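PDB 4WOJ: aspartate semialdehyde dehydrogenase, which probably catalyses the NADPH-dependent reductive dephosphorylation of L-aspartyl-4-phosphate to L-aspartate-semialdehyde, a step toward lysine, methionine and threonine. Local coordinates for residues H88-I101 with N127-S139. Residues are numbered along the deposited sequence; the frame is centred on the assembly and turned at random.
Sequences HHKLREAGWQGFWI and NAIDNGKKDFIGS
D135 OD1 takes two bonds from the helix that ends near A94. R92 NH2 makes a salt bridge to D135 OD1 at 2.9 Å, and H88 NE2 bonds to the same D135 OD1 at 3.2 Å. The two donors reach OD1 from opposite faces of the carboxylate. The bend of the R92 chain at chi2 (-68°) helps bring the guanidinium to G98 O, which takes both NH1 and NH2 end-on, while NH1 also bonds to W96 O. All four acceptor contacts lie in the guanidinium plane. They fix the rotation of the group and tie the loop 94-98 to the helix. Strands 99-101 and 135-138 run parallel: W100 N bonds to K134 O at 2.8 Å, and F136 N to W100 O at 2.9 Å. W100 and D135 point to one sheet face. On the opposite face, with I101 and F136, F99 CD2 lies 3.8 Å from F136 CE1, and F99 CZ meets I129 CG2. Unlike buried D135 and the strand pairing, partly exposed K134 borders solvent by exposed Q97. Its aliphatic chain passes Q97 O, with CD over one face of F99. Strand 99-102 sits between 74-77 and 135-138 in the parallel sheet of the Rossmann-type NAD-binding domain. Strand 113-116 flanks 135-138, and helix 354-369 packs on F99, I101 and I129.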
loop_
_atom_site.group_PDB
_atom_site.type_symbol
_atom_site.label_atom_id
_atom_site.label_comp_id
_atom_site.label_asym_id
_atom_site.label_seq_id
_atom_site.Cartn_x
_atom_site.Cartn_y
_atom_site.Cartn_z
ATOM N N HIS B 88 15.148 21.707 -24.709
ATOM C CA HIS B 88 14.396 22.896 -24.374
ATOM C C HIS B 88 15.300 24.135 -24.364
ATOM O O HIS B 88 14.911 25.181 -24.886
ATOM C CB HIS B 88 13.674 22.696 -23.048
ATOM C CG HIS B 88 13.044 23.934 -22.507
ATOM N ND1 HIS B 88 13.684 24.746 -21.603
ATOM C CD2 HIS B 88 11.829 24.494 -22.728
ATOM C CE1 HIS B 88 12.900 25.771 -21.304
ATOM N NE2 HIS B 88 11.769 25.641 -21.978
ATOM N N HIS B 89 16.496 24.008 -23.799
ATOM C CA HIS B 89 17.415 25.148 -23.696
ATOM C C HIS B 89 17.921 25.611 -25.068
ATOM O O HIS B 89 18.030 26.821 -25.312
ATOM C CB HIS B 89 18.592 24.842 -22.763
ATOM C CG HIS B 89 19.535 23.811 -23.298
ATOM N ND1 HIS B 89 19.277 22.456 -23.232
ATOM C CD2 HIS B 89 20.734 23.939 -23.916
ATOM C CE1 HIS B 89 20.286 21.795 -23.772
ATOM N NE2 HIS B 89 21.180 22.670 -24.197
ATOM N N LYS B 90 18.208 24.652 -25.945
ATOM C CA LYS B 90 18.595 24.950 -27.341
ATOM C C LYS B 90 17.570 25.801 -28.092
ATOM O O LYS B 90 17.938 26.676 -28.875
ATOM C CB LYS B 90 18.807 23.666 -28.141
ATOM C CG LYS B 90 20.046 22.872 -27.765
ATOM C CD LYS B 90 20.234 21.694 -28.717
ATOM C CE LYS B 90 21.001 20.528 -28.103
ATOM N NZ LYS B 90 22.138 20.897 -27.209
ATOM N N LEU B 91 16.292 25.520 -27.860
ATOM C CA LEU B 91 15.207 26.294 -28.451
ATOM C C LEU B 91 15.159 27.722 -27.936
ATOM O O LEU B 91 14.963 28.648 -28.713
ATOM C CB LEU B 91 13.854 25.627 -28.200
ATOM C CG LEU B 91 13.644 24.296 -28.925
ATOM C CD1 LEU B 91 12.454 23.546 -28.348
ATOM C CD2 LEU B 91 13.464 24.516 -30.423
ATOM N N ARG B 92 15.297 27.912 -26.631
ATOM C CA ARG B 92 15.234 29.281 -26.090
ATOM C C ARG B 92 16.500 30.037 -26.503
ATOM O O ARG B 92 16.430 31.184 -26.933
ATOM C CB ARG B 92 15.048 29.302 -24.566
ATOM C CG ARG B 92 13.750 28.693 -24.046
ATOM C CD ARG B 92 12.519 29.502 -24.411
ATOM N NE ARG B 92 11.312 28.870 -23.867
ATOM C CZ ARG B 92 10.113 28.846 -24.459
ATOM N NH1 ARG B 92 9.917 29.442 -25.635
ATOM N NH2 ARG B 92 9.094 28.221 -23.873
ATOM N N GLU B 93 17.640 29.354 -26.395
ATOM C CA GLU B 93 18.943 29.834 -26.910
ATOM C C GLU B 93 18.891 30.215 -28.391
ATOM O O GLU B 93 19.593 31.116 -28.829
ATOM C CB GLU B 93 20.028 28.759 -26.740
ATOM C CG GLU B 93 20.613 28.624 -25.334
ATOM C CD GLU B 93 21.648 27.509 -25.249
ATOM O OE1 GLU B 93 21.783 26.750 -26.246
ATOM O OE2 GLU B 93 22.333 27.391 -24.206
ATOM N N ALA B 94 18.071 29.496 -29.151
ATOM C CA ALA B 94 17.868 29.774 -30.579
ATOM C C ALA B 94 16.694 30.717 -30.852
ATOM O O ALA B 94 16.161 30.707 -31.951
ATOM C CB ALA B 94 17.687 28.469 -31.341
ATOM N N GLY B 95 16.287 31.507 -29.850
ATOM C CA GLY B 95 15.279 32.575 -30.011
ATOM C C GLY B 95 13.793 32.223 -29.866
ATOM O O GLY B 95 12.966 33.119 -29.626
ATOM N N TRP B 96 13.448 30.937 -29.995
ATOM C CA TRP B 96 12.039 30.485 -30.043
ATOM C C TRP B 96 11.247 30.950 -28.813
ATOM O O TRP B 96 11.603 30.591 -27.722
ATOM C CB TRP B 96 11.990 28.956 -30.112
ATOM C CG TRP B 96 10.623 28.352 -30.234
ATOM C CD1 TRP B 96 9.800 28.421 -31.319
ATOM C CD2 TRP B 96 9.937 27.536 -29.262
ATOM N NE1 TRP B 96 8.644 27.709 -31.087
ATOM C CE2 TRP B 96 8.696 27.164 -29.830
ATOM C CE3 TRP B 96 10.244 27.091 -27.966
ATOM C CZ2 TRP B 96 7.759 26.367 -29.145
ATOM C CZ3 TRP B 96 9.316 26.297 -27.286
ATOM C CH2 TRP B 96 8.087 25.940 -27.882
ATOM N N GLN B 97 10.166 31.708 -29.006
ATOM C CA GLN B 97 9.332 32.193 -27.890
ATOM C C GLN B 97 7.923 31.573 -27.781
ATOM O O GLN B 97 6.994 32.205 -27.265
ATOM C CB GLN B 97 9.176 33.699 -27.959
ATOM C CG GLN B 97 10.425 34.469 -27.612
ATOM C CD GLN B 97 10.317 35.882 -28.133
ATOM O OE1 GLN B 97 9.239 36.472 -28.106
ATOM N NE2 GLN B 97 11.415 36.419 -28.656
ATOM N N GLY B 98 7.782 30.338 -28.235
ATOM C CA GLY B 98 6.520 29.647 -28.143
ATOM C C GLY B 98 6.303 28.916 -26.828
ATOM O O GLY B 98 7.192 28.838 -25.972
ATOM N N PHE B 99 5.101 28.371 -26.681
ATOM C CA PHE B 99 4.708 27.660 -25.468
ATOM C C PHE B 99 5.218 26.238 -25.419
ATOM O O PHE B 99 5.061 25.457 -26.353
ATOM C CB PHE B 99 3.202 27.632 -25.320
ATOM C CG PHE B 99 2.578 28.981 -25.203
ATOM C CD1 PHE B 99 2.172 29.669 -26.337
ATOM C CD2 PHE B 99 2.335 29.525 -23.969
ATOM C CE1 PHE B 99 1.555 30.904 -26.238
ATOM C CE2 PHE B 99 1.722 30.748 -23.856
ATOM C CZ PHE B 99 1.326 31.443 -24.988
ATOM N N TRP B 100 5.837 25.920 -24.299
ATOM C CA TRP B 100 6.373 24.600 -24.046
ATOM C C TRP B 100 5.515 24.003 -22.934
ATOM O O TRP B 100 5.533 24.472 -21.787
ATOM C CB TRP B 100 7.829 24.723 -23.604
ATOM C CG TRP B 100 8.475 23.466 -23.216
ATOM C CD1 TRP B 100 8.546 22.951 -21.974
ATOM C CD2 TRP B 100 9.196 22.571 -24.068
ATOM N NE1 TRP B 100 9.250 21.773 -21.991
ATOM C CE2 TRP B 100 9.672 21.525 -23.264
ATOM C CE3 TRP B 100 9.489 22.552 -25.439
ATOM C CZ2 TRP B 100 10.419 20.450 -23.784
ATOM C CZ3 TRP B 100 10.248 21.495 -25.953
ATOM C CH2 TRP B 100 10.689 20.458 -25.132
ATOM N N ILE B 101 4.733 22.994 -23.298
ATOM C CA ILE B 101 3.923 22.254 -22.342
ATOM C C ILE B 101 4.649 20.926 -22.145
ATOM O O ILE B 101 4.963 20.244 -23.104
ATOM C CB ILE B 101 2.476 22.053 -22.846
ATOM C CG1 ILE B 101 1.766 23.397 -22.991
ATOM C CG2 ILE B 101 1.677 21.207 -21.883
ATOM C CD1 ILE B 101 0.630 23.384 -23.991
ATOM N N ASN B 127 -3.100 34.120 -15.821
ATOM C CA ASN B 127 -2.257 35.249 -15.442
ATOM C C ASN B 127 -0.838 35.112 -15.996
ATOM O O ASN B 127 -0.188 36.097 -16.317
ATOM C CB ASN B 127 -2.171 35.344 -13.931
ATOM C CG ASN B 127 -1.586 36.647 -13.472
ATOM O OD1 ASN B 127 -1.637 37.648 -14.177
ATOM N ND2 ASN B 127 -1.018 36.645 -12.293
ATOM N N ALA B 128 -0.377 33.875 -16.099
ATOM C CA ALA B 128 0.966 33.579 -16.561
ATOM C C ALA B 128 1.082 33.787 -18.068
ATOM O O ALA B 128 2.028 34.423 -18.558
ATOM C CB ALA B 128 1.352 32.137 -16.185
ATOM N N ILE B 129 0.137 33.208 -18.804
ATOM C CA ILE B 129 0.075 33.374 -20.251
ATOM C C ILE B 129 0.039 34.869 -20.514
ATOM O O ILE B 129 0.840 35.394 -21.282
ATOM C CB ILE B 129 -1.187 32.723 -20.862
ATOM C CG1 ILE B 129 -1.193 31.200 -20.636
ATOM C CG2 ILE B 129 -1.256 33.008 -22.365
ATOM C CD1 ILE B 129 -2.522 30.518 -20.892
ATOM N N ASP B 130 -0.883 35.535 -19.821
ATOM C CA ASP B 130 -1.053 36.992 -19.884
ATOM C C ASP B 130 0.256 37.760 -19.642
ATOM O O ASP B 130 0.509 38.768 -20.301
ATOM C CB ASP B 130 -2.153 37.420 -18.909
ATOM C CG ASP B 130 -2.526 38.884 -19.023
ATOM O OD1 ASP B 130 -2.246 39.523 -20.065
ATOM O OD2 ASP B 130 -3.126 39.408 -18.047
ATOM N N ASN B 131 1.095 37.289 -18.730
ATOM C CA ASN B 131 2.326 38.016 -18.393
ATOM C C ASN B 131 3.510 37.599 -19.255
ATOM O O ASN B 131 4.667 37.859 -18.910
ATOM C CB ASN B 131 2.659 37.884 -16.896
ATOM C CG ASN B 131 1.949 38.932 -16.049
ATOM O OD1 ASN B 131 0.823 38.735 -15.604
ATOM N ND2 ASN B 131 2.612 40.043 -15.808
ATOM N N GLY B 132 3.218 36.976 -20.389
ATOM C CA GLY B 132 4.241 36.573 -21.350
ATOM C C GLY B 132 5.060 35.383 -20.904
ATOM O O GLY B 132 6.183 35.208 -21.347
ATOM N N LYS B 133 4.493 34.564 -20.024
ATOM C CA LYS B 133 5.136 33.310 -19.616
ATOM C C LYS B 133 4.799 32.210 -20.594
ATOM O O LYS B 133 3.717 32.168 -21.160
ATOM C CB LYS B 133 4.734 32.917 -18.208
ATOM C CG LYS B 133 5.604 33.550 -17.147
ATOM C CD LYS B 133 4.795 33.714 -15.895
ATOM C CE LYS B 133 5.686 33.860 -14.687
ATOM N NZ LYS B 133 4.884 33.805 -13.437
ATOM N N LYS B 134 5.777 31.339 -20.833
ATOM C CA LYS B 134 5.679 30.357 -21.906
ATOM C C LYS B 134 5.867 28.892 -21.493
ATOM O O LYS B 134 5.769 27.982 -22.355
ATOM C CB LYS B 134 6.698 30.689 -23.015
ATOM C CG LYS B 134 6.742 32.142 -23.437
ATOM C CD LYS B 134 5.575 32.520 -24.329
ATOM C CE LYS B 134 5.222 33.993 -24.196
ATOM N NZ LYS B 134 3.831 34.285 -24.623
ATOM N N ASP B 135 6.179 28.639 -20.224
ATOM C CA ASP B 135 6.483 27.265 -19.772
ATOM C C ASP B 135 5.468 26.719 -18.774
ATOM O O ASP B 135 5.326 27.213 -17.654
ATOM C CB ASP B 135 7.882 27.182 -19.154
ATOM C CG ASP B 135 8.994 27.267 -20.196
ATOM O OD1 ASP B 135 8.791 26.766 -21.343
ATOM O OD2 ASP B 135 10.085 27.805 -19.867
ATOM N N PHE B 136 4.788 25.661 -19.198
ATOM C CA PHE B 136 3.670 25.095 -18.459
ATOM C C PHE B 136 3.864 23.609 -18.288
ATOM O O PHE B 136 3.823 22.839 -19.255
ATOM C CB PHE B 136 2.364 25.422 -19.168
ATOM C CG PHE B 136 2.070 26.903 -19.218
ATOM C CD1 PHE B 136 2.663 27.695 -20.179
ATOM C CD2 PHE B 136 1.262 27.498 -18.288
ATOM C CE1 PHE B 136 2.444 29.049 -20.221
ATOM C CE2 PHE B 136 1.024 28.860 -18.319
ATOM C CZ PHE B 136 1.623 29.642 -19.288
ATOM N N ILE B 137 4.083 23.213 -17.040
ATOM C CA ILE B 137 4.561 21.882 -16.705
ATOM C C ILE B 137 3.562 21.126 -15.825
ATOM O O ILE B 137 3.005 21.687 -14.878
ATOM C CB ILE B 137 5.882 21.936 -15.952
ATOM C CG1 ILE B 137 6.780 23.061 -16.472
ATOM C CG2 ILE B 137 6.587 20.614 -16.082
ATOM C CD1 ILE B 137 7.153 22.963 -17.945
ATOM N N GLY B 138 3.317 19.865 -16.177
ATOM C CA GLY B 138 2.422 19.000 -15.408
ATOM C C GLY B 138 3.133 18.605 -14.137
ATOM O O GLY B 138 4.367 18.427 -14.143
ATOM N N SER B 139 2.383 18.502 -13.039
ATOM C CA SER B 139 2.980 18.161 -11.739
ATOM C C SER B 139 3.106 16.665 -11.639
ATOM O O SER B 139 2.659 15.931 -12.529
ATOM C CB SER B 139 2.168 18.697 -10.562
ATOM O OG SER B 139 0.854 18.140 -10.533
#